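Local coordinates for carbohydrate binding protein, putative, CPB33A (Cellvibrio japonicus, PDB 5FJQ) that cleaves chitin oxidatively, probably as the copper-dependent lytic polysaccharide monooxygenase domain of a longer carbohydrate-binding protein, at residues A[100-114]-A[152-166]. Residues are numbered along the deposited sequence; the frame is centred on the assembly and turned at random.
With CU (copper (II) ion), chain D.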
loop_
_atom_site.group_PDB
_atom_site.type_symbol
_atom_site.label_atom_id
_atom_site.label_comp_id
_atom_site.label_asym_id
_atom_site.label_seq_id
_atom_site.Cartn_x
_atom_site.Cartn_y
_atom_site.Cartn_z
ATOM N N HIS A 100 -13.377 9.072 6.220
ATOM C CA HIS A 100 -14.009 8.180 7.159
ATOM C C HIS A 100 -13.447 8.483 8.554
ATOM O O HIS A 100 -12.363 9.110 8.676
ATOM C CB HIS A 100 -13.792 6.721 6.778
ATOM C CG HIS A 100 -14.414 6.323 5.469
ATOM N ND1 HIS A 100 -15.740 6.547 5.184
ATOM C CD2 HIS A 100 -13.893 5.722 4.373
ATOM C CE1 HIS A 100 -16.027 6.062 3.979
ATOM N NE2 HIS A 100 -14.912 5.583 3.457
ATOM N N LYS A 101 -14.191 8.071 9.604
ATOM C CA LYS A 101 -13.655 8.103 10.974
ATOM C C LYS A 101 -12.632 6.974 10.991
ATOM O O LYS A 101 -12.850 5.970 10.364
ATOM C CB LYS A 101 -14.750 7.926 12.039
ATOM C CG LYS A 101 -15.935 8.851 11.852
ATOM C CD LYS A 101 -16.565 9.225 13.178
ATOM C CE LYS A 101 -17.327 10.552 13.109
ATOM N NZ LYS A 101 -16.416 11.726 13.300
ATOM N N THR A 102 -11.487 7.206 11.637
ATOM C CA THR A 102 -10.268 6.354 11.519
ATOM C C THR A 102 -9.902 5.808 12.894
ATOM O O THR A 102 -9.756 6.578 13.860
ATOM C CB THR A 102 -9.077 7.185 10.970
ATOM O OG1 THR A 102 -9.400 7.598 9.633
ATOM C CG2 THR A 102 -7.784 6.400 10.937
ATOM N N LYS A 103 -9.731 4.489 12.957
ATOM C CA LYS A 103 -9.113 3.818 14.104
ATOM C C LYS A 103 -7.598 4.037 14.027
ATOM O O LYS A 103 -6.930 4.378 15.042
ATOM C CB LYS A 103 -9.485 2.341 14.107
ATOM C CG LYS A 103 -9.133 1.630 15.401
ATOM C CD LYS A 103 -9.987 2.116 16.554
ATOM C CE LYS A 103 -11.079 1.119 16.894
ATOM N NZ LYS A 103 -12.111 1.724 17.780
ATOM N N TYR A 104 -7.043 3.912 12.825
ATOM C CA TYR A 104 -5.599 4.172 12.588
ATOM C C TYR A 104 -5.146 4.139 11.139
ATOM O O TYR A 104 -5.770 3.467 10.267
ATOM C CB TYR A 104 -4.728 3.156 13.356
ATOM C CG TYR A 104 -5.015 1.709 13.058
ATOM C CD1 TYR A 104 -4.583 1.110 11.852
ATOM C CD2 TYR A 104 -5.627 0.914 14.004
ATOM C CE1 TYR A 104 -4.796 -0.232 11.606
ATOM C CE2 TYR A 104 -5.851 -0.435 13.778
ATOM C CZ TYR A 104 -5.450 -1.005 12.573
ATOM O OH TYR A 104 -5.721 -2.312 12.362
ATOM N N PHE A 105 -4.044 4.816 10.865
ATOM C CA PHE A 105 -3.248 4.480 9.663
ATOM C C PHE A 105 -1.994 3.836 10.195
ATOM O O PHE A 105 -1.237 4.472 11.035
ATOM C CB PHE A 105 -2.861 5.725 8.810
ATOM C CG PHE A 105 -4.053 6.395 8.126
ATOM C CD1 PHE A 105 -4.858 7.294 8.822
ATOM C CD2 PHE A 105 -4.418 6.050 6.817
ATOM C CE1 PHE A 105 -5.983 7.917 8.223
ATOM C CE2 PHE A 105 -5.529 6.659 6.220
ATOM C CZ PHE A 105 -6.329 7.562 6.925
ATOM N N ARG A 106 -1.674 2.662 9.662
ATOM C CA ARG A 106 -0.434 2.009 10.026
ATOM C C ARG A 106 0.480 1.757 8.846
ATOM O O ARG A 106 0.019 1.454 7.726
ATOM C CB ARG A 106 -0.683 0.630 10.705
ATOM C CG ARG A 106 -1.147 0.756 12.126
ATOM C CD ARG A 106 -1.465 -0.623 12.695
ATOM N NE ARG A 106 -1.985 -0.411 14.047
ATOM C CZ ARG A 106 -2.659 -1.316 14.764
ATOM N NH1 ARG A 106 -2.968 -2.477 14.234
ATOM N NH2 ARG A 106 -3.110 -1.017 15.983
ATOM N N TYR A 107 1.781 1.887 9.127
ATOM C CA TYR A 107 2.775 1.496 8.163
ATOM C C TYR A 107 3.665 0.372 8.629
ATOM O O TYR A 107 4.162 0.378 9.805
ATOM C CB TYR A 107 3.652 2.684 7.784
ATOM C CG TYR A 107 2.836 3.812 7.201
ATOM C CD1 TYR A 107 1.909 4.498 7.990
ATOM C CD2 TYR A 107 2.959 4.159 5.868
ATOM C CE1 TYR A 107 1.171 5.567 7.477
ATOM C CE2 TYR A 107 2.248 5.241 5.332
ATOM C CZ TYR A 107 1.316 5.872 6.120
ATOM O OH TYR A 107 0.600 6.864 5.591
ATOM N N TYR A 108 4.013 -0.464 7.644
ATOM C CA TYR A 108 4.938 -1.615 7.844
ATOM C C TYR A 108 5.990 -1.530 6.783
ATOM O O TYR A 108 5.829 -0.780 5.774
ATOM C CB TYR A 108 4.198 -2.961 7.720
ATOM C CG TYR A 108 3.086 -3.097 8.697
ATOM C CD1 TYR A 108 1.869 -2.373 8.545
ATOM C CD2 TYR A 108 3.217 -3.982 9.788
ATOM C CE1 TYR A 108 0.858 -2.499 9.490
ATOM C CE2 TYR A 108 2.210 -4.109 10.694
ATOM C CZ TYR A 108 1.063 -3.406 10.549
ATOM O OH TYR A 108 0.159 -3.594 11.509
ATOM N N ILE A 109 7.056 -2.293 6.992
ATOM C CA ILE A 109 8.172 -2.382 6.036
ATOM C C ILE A 109 8.774 -3.781 6.051
ATOM O O ILE A 109 8.686 -4.485 7.075
ATOM C CB ILE A 109 9.276 -1.301 6.260
ATOM C CG1 ILE A 109 10.223 -1.283 5.043
ATOM C CG2 ILE A 109 10.044 -1.551 7.575
ATOM C CD1 ILE A 109 11.115 -0.043 4.915
ATOM N N THR A 110 9.269 -4.201 4.871
ATOM C CA THR A 110 10.162 -5.308 4.663
ATOM C C THR A 110 11.498 -5.203 5.456
ATOM O O THR A 110 11.981 -4.106 5.814
ATOM C CB THR A 110 10.434 -5.438 3.168
ATOM O OG1 THR A 110 10.575 -4.132 2.603
ATOM C CG2 THR A 110 9.198 -6.072 2.458
ATOM N N PRO A 111 12.115 -6.364 5.733
ATOM C CA PRO A 111 13.360 -6.382 6.486
ATOM C C PRO A 111 14.536 -6.125 5.583
ATOM O O PRO A 111 14.474 -6.425 4.390
ATOM C CB PRO A 111 13.436 -7.861 6.992
ATOM C CG PRO A 111 12.653 -8.645 5.978
ATOM C CD PRO A 111 11.584 -7.725 5.454
ATOM N N GLN A 112 15.619 -5.619 6.165
ATOM C CA GLN A 112 16.896 -5.590 5.498
ATOM C C GLN A 112 17.219 -6.965 4.887
ATOM O O GLN A 112 16.915 -8.046 5.470
ATOM C CB GLN A 112 17.949 -5.107 6.495
ATOM C CG GLN A 112 19.321 -4.946 5.930
ATOM C CD GLN A 112 19.377 -3.976 4.767
ATOM O OE1 GLN A 112 18.418 -3.261 4.489
ATOM N NE2 GLN A 112 20.486 -4.005 4.042
ATOM N N GLY A 113 17.740 -6.933 3.657
ATOM C CA GLY A 113 17.928 -8.171 2.893
ATOM C C GLY A 113 16.776 -8.602 1.999
ATOM O O GLY A 113 16.972 -9.441 1.146
ATOM N N TYR A 114 15.579 -8.040 2.177
ATOM C CA TYR A 114 14.426 -8.444 1.374
ATOM C C TYR A 114 14.771 -8.543 -0.104
ATOM O O TYR A 114 15.311 -7.592 -0.678
ATOM C CB TYR A 114 13.273 -7.415 1.519
ATOM C CG TYR A 114 11.963 -7.890 0.904
ATOM C CD1 TYR A 114 11.220 -8.868 1.528
ATOM C CD2 TYR A 114 11.488 -7.357 -0.309
ATOM C CE1 TYR A 114 10.038 -9.337 0.971
ATOM C CE2 TYR A 114 10.277 -7.796 -0.867
ATOM C CZ TYR A 114 9.554 -8.776 -0.203
ATOM O OH TYR A 114 8.352 -9.291 -0.696
ATOM N N ARG A 152 15.925 -1.922 -2.177
ATOM C CA ARG A 152 14.565 -1.625 -2.464
ATOM C C ARG A 152 13.691 -2.304 -1.441
ATOM O O ARG A 152 13.953 -3.431 -1.037
ATOM C CB ARG A 152 14.282 -2.231 -3.845
ATOM C CG ARG A 152 14.684 -1.276 -4.928
ATOM C CD ARG A 152 14.530 -1.948 -6.272
ATOM N NE ARG A 152 14.435 -0.819 -7.172
ATOM C CZ ARG A 152 13.305 -0.457 -7.742
ATOM N NH1 ARG A 152 12.223 -1.233 -7.551
ATOM N NH2 ARG A 152 13.281 0.624 -8.538
ATOM N N HIS A 153 12.654 -1.614 -1.004
ATOM C CA HIS A 153 11.809 -2.126 0.024
ATOM C C HIS A 153 10.354 -1.894 -0.305
ATOM O O HIS A 153 10.021 -1.071 -1.155
ATOM C CB HIS A 153 12.246 -1.546 1.392
ATOM C CG HIS A 153 13.479 -2.221 1.895
ATOM N ND1 HIS A 153 13.424 -3.458 2.517
ATOM C CD2 HIS A 153 14.793 -1.943 1.717
ATOM C CE1 HIS A 153 14.658 -3.883 2.740
ATOM N NE2 HIS A 153 15.505 -2.972 2.295
ATOM N N ILE A 154 9.491 -2.675 0.351
ATOM C CA ILE A 154 8.086 -2.450 0.248
ATOM C C ILE A 154 7.610 -1.911 1.568
ATOM O O ILE A 154 7.914 -2.461 2.677
ATOM C CB ILE A 154 7.297 -3.726 -0.140
ATOM C CG1 ILE A 154 7.834 -4.310 -1.448
ATOM C CG2 ILE A 154 5.791 -3.446 -0.239
ATOM C CD1 ILE A 154 7.120 -5.624 -1.807
ATOM N N ILE A 155 6.828 -0.848 1.430
ATOM C CA ILE A 155 6.070 -0.332 2.551
ATOM C C ILE A 155 4.592 -0.681 2.356
ATOM O O ILE A 155 4.041 -0.535 1.247
ATOM C CB ILE A 155 6.254 1.172 2.752
ATOM C CG1 ILE A 155 7.684 1.421 3.302
ATOM C CG2 ILE A 155 5.149 1.699 3.689
ATOM C CD1 ILE A 155 8.143 2.815 3.111
ATOM N N TYR A 156 3.974 -1.155 3.438
ATOM C CA TYR A 156 2.567 -1.456 3.436
ATOM C C TYR A 156 1.897 -0.500 4.400
ATOM O O TYR A 156 2.159 -0.565 5.598
ATOM C CB TYR A 156 2.395 -2.897 3.914
ATOM C CG TYR A 156 1.097 -3.529 3.516
ATOM C CD1 TYR A 156 0.615 -3.426 2.213
ATOM C CD2 TYR A 156 0.317 -4.254 4.471
ATOM C CE1 TYR A 156 -0.604 -4.030 1.865
ATOM C CE2 TYR A 156 -0.896 -4.880 4.124
ATOM C CZ TYR A 156 -1.347 -4.785 2.822
ATOM O OH TYR A 156 -2.561 -5.406 2.530
ATOM N N SER A 157 1.130 0.468 3.878
ATOM C CA SER A 157 0.194 1.213 4.724
ATOM C C SER A 157 -1.221 0.659 4.749
ATOM O O SER A 157 -1.789 0.219 3.712
ATOM C CB SER A 157 0.157 2.698 4.264
ATOM O OG SER A 157 -0.612 3.493 5.153
ATOM N N ILE A 158 -1.849 0.704 5.933
ATOM C CA ILE A 158 -3.161 0.151 6.101
ATOM C C ILE A 158 -3.989 1.173 6.825
ATOM O O ILE A 158 -3.568 1.755 7.875
ATOM C CB ILE A 158 -3.177 -1.079 7.054
ATOM C CG1 ILE A 158 -2.335 -2.231 6.517
ATOM C CG2 ILE A 158 -4.622 -1.510 7.342
ATOM C CD1 ILE A 158 -2.504 -3.532 7.313
ATOM N N TRP A 159 -5.158 1.425 6.261
ATOM C CA TRP A 159 -6.115 2.364 6.832
ATOM C C TRP A 159 -7.274 1.611 7.415
ATOM O O TRP A 159 -8.056 0.979 6.646
ATOM C CB TRP A 159 -6.588 3.352 5.733
ATOM C CG TRP A 159 -7.605 4.328 6.222
ATOM C CD1 TRP A 159 -7.932 4.600 7.526
ATOM C CD2 TRP A 159 -8.424 5.202 5.409
ATOM N NE1 TRP A 159 -8.935 5.585 7.575
ATOM C CE2 TRP A 159 -9.269 5.933 6.294
ATOM C CE3 TRP A 159 -8.600 5.349 4.032
ATOM C CZ2 TRP A 159 -10.206 6.877 5.845
ATOM C CZ3 TRP A 159 -9.534 6.330 3.565
ATOM C CH2 TRP A 159 -10.342 7.049 4.481
ATOM N N GLN A 160 -7.402 1.676 8.747
ATOM C CA GLN A 160 -8.500 1.017 9.458
ATOM C C GLN A 160 -9.552 2.120 9.812
ATOM O O GLN A 160 -9.277 3.042 10.595
ATOM C CB GLN A 160 -8.010 0.187 10.710
ATOM C CG GLN A 160 -9.126 -0.442 11.565
ATOM C CD GLN A 160 -9.858 -1.562 10.889
ATOM O OE1 GLN A 160 -9.314 -2.688 10.697
ATOM N NE2 GLN A 160 -11.125 -1.313 10.588
ATOM N N ARG A 161 -10.703 2.015 9.131
ATOM C CA ARG A 161 -11.904 2.832 9.347
ATOM C C ARG A 161 -12.451 2.467 10.746
ATOM O O ARG A 161 -12.426 1.285 11.152
ATOM C CB ARG A 161 -12.928 2.547 8.232
ATOM C CG ARG A 161 -14.265 3.282 8.362
ATOM C CD ARG A 161 -15.053 3.149 7.076
ATOM N NE ARG A 161 -16.268 3.974 7.084
ATOM C CZ ARG A 161 -17.288 3.784 6.240
ATOM N NH1 ARG A 161 -17.190 2.820 5.335
ATOM N NH2 ARG A 161 -18.388 4.534 6.292
ATOM N N ASP A 162 -12.908 3.464 11.504
ATOM C CA ASP A 162 -13.287 3.219 12.903
ATOM C C ASP A 162 -14.637 2.529 13.023
ATOM O O ASP A 162 -15.664 3.173 12.825
ATOM C CB ASP A 162 -13.329 4.534 13.659
ATOM C CG ASP A 162 -13.421 4.320 15.134
ATOM O OD1 ASP A 162 -14.131 3.419 15.570
ATOM O OD2 ASP A 162 -12.739 5.043 15.849
ATOM N N TRP A 163 -14.648 1.223 13.361
ATOM C CA TRP A 163 -15.909 0.500 13.267
ATOM C C TRP A 163 -16.832 0.820 14.461
ATOM O O TRP A 163 -18.028 0.506 14.425
ATOM C CB TRP A 163 -15.695 -1.012 13.158
ATOM C CG TRP A 163 -15.086 -1.543 14.366
ATOM C CD1 TRP A 163 -15.723 -1.939 15.515
ATOM C CD2 TRP A 163 -13.679 -1.685 14.608
ATOM N NE1 TRP A 163 -14.793 -2.342 16.467
ATOM C CE2 TRP A 163 -13.532 -2.200 15.938
ATOM C CE3 TRP A 163 -12.520 -1.430 13.835
ATOM C CZ2 TRP A 163 -12.276 -2.486 16.491
ATOM C CZ3 TRP A 163 -11.281 -1.704 14.380
ATOM C CH2 TRP A 163 -11.159 -2.239 15.702
ATOM N N ASP A 164 -16.286 1.392 15.524
ATOM C CA ASP A 164 -17.130 1.803 16.664
ATOM C C ASP A 164 -17.830 3.092 16.364
ATOM O O ASP A 164 -18.902 3.361 16.919
ATOM C CB ASP A 164 -16.298 2.009 17.906
ATOM C CG ASP A 164 -15.882 0.707 18.528
ATOM O OD1 ASP A 164 -16.768 -0.173 18.689
ATOM O OD2 ASP A 164 -14.673 0.571 18.802
ATOM N N ARG A 165 -17.252 3.890 15.477
ATOM C CA ARG A 165 -17.753 5.233 15.314
ATOM C C ARG A 165 -18.425 5.385 13.973
ATOM O O ARG A 165 -18.917 6.466 13.644
ATOM C CB ARG A 165 -16.601 6.267 15.512
ATOM C CG ARG A 165 -16.065 6.350 16.952
ATOM C CD ARG A 165 -15.237 7.578 17.247
ATOM N NE ARG A 165 -13.848 7.435 16.781
ATOM C CZ ARG A 165 -13.221 8.255 15.920
ATOM N NH1 ARG A 165 -13.875 9.310 15.426
ATOM N NH2 ARG A 165 -11.947 8.008 15.556
ATOM N N ASP A 166 -18.395 4.337 13.160
ATOM C CA ASP A 166 -18.584 4.542 11.732
ATOM C C ASP A 166 -18.896 3.269 10.987
ATOM O O ASP A 166 -20.070 2.977 10.817
ATOM C CB ASP A 166 -17.377 5.335 11.124
ATOM C CG ASP A 166 -17.577 5.711 9.672
ATOM O OD1 ASP A 166 -18.597 5.316 9.030
ATOM O OD2 ASP A 166 -16.676 6.401 9.143
HETATM CU CU CU D . -14.414 4.816 1.783
HETATM O O HOH W 1 -17.593 7.714 6.859
HETATM O O HOH W 2 17.757 -5.013 1.861
#
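Arg161 leaves its backbone with chi1 at 177° and stays extended to NE, which lays the guanidinium flat over the ring of His100, whose CG lies beside its own backbone N. The two flat groups stack, centres 3.7 Å apart and planes 23° apart. Both are tied to Asp166: Arg161 NH2 directly, by a salt bridge to OD1, and His100 ND1 through a water that accepts from it and donates to OD2. Asp166 OD2 also accepts a hydrogen bond from Lys101 N (3.0 Å). This probably fixes the rotation of the imidazole. His100 NE2 binds the copper ion at 1.9 Å; His1 binds the same ion, as in the histidine brace of these monooxygenases. Trp159, whose CZ2 touches His100 CB, stacks face to face on Phe105 and donates from NE1 to Thr102 OG1 (2.9 Å), 24° out of the indole plane. A classic beta bulge follows, evident from Gln160 O accepting from both Lys103 N and Tyr104 N. Lys103 then runs over one face of Trp163, its NZ making a cation-pi contact and a salt bridge to Asp164 OD2 (3.0 Å). At the far end Thr110 OG1 accepts from Ile154 N and shares a 2.9 Å hydrogen bond with His153 ND1. Strands 104-109 and 152-161 are antiparallel neighbours, with 126-130 beyond the first and 169-178 beyond the second; Phe105, Tyr107 and Ile155 face strand 139-146 of the other sheet in the beta-sandwich.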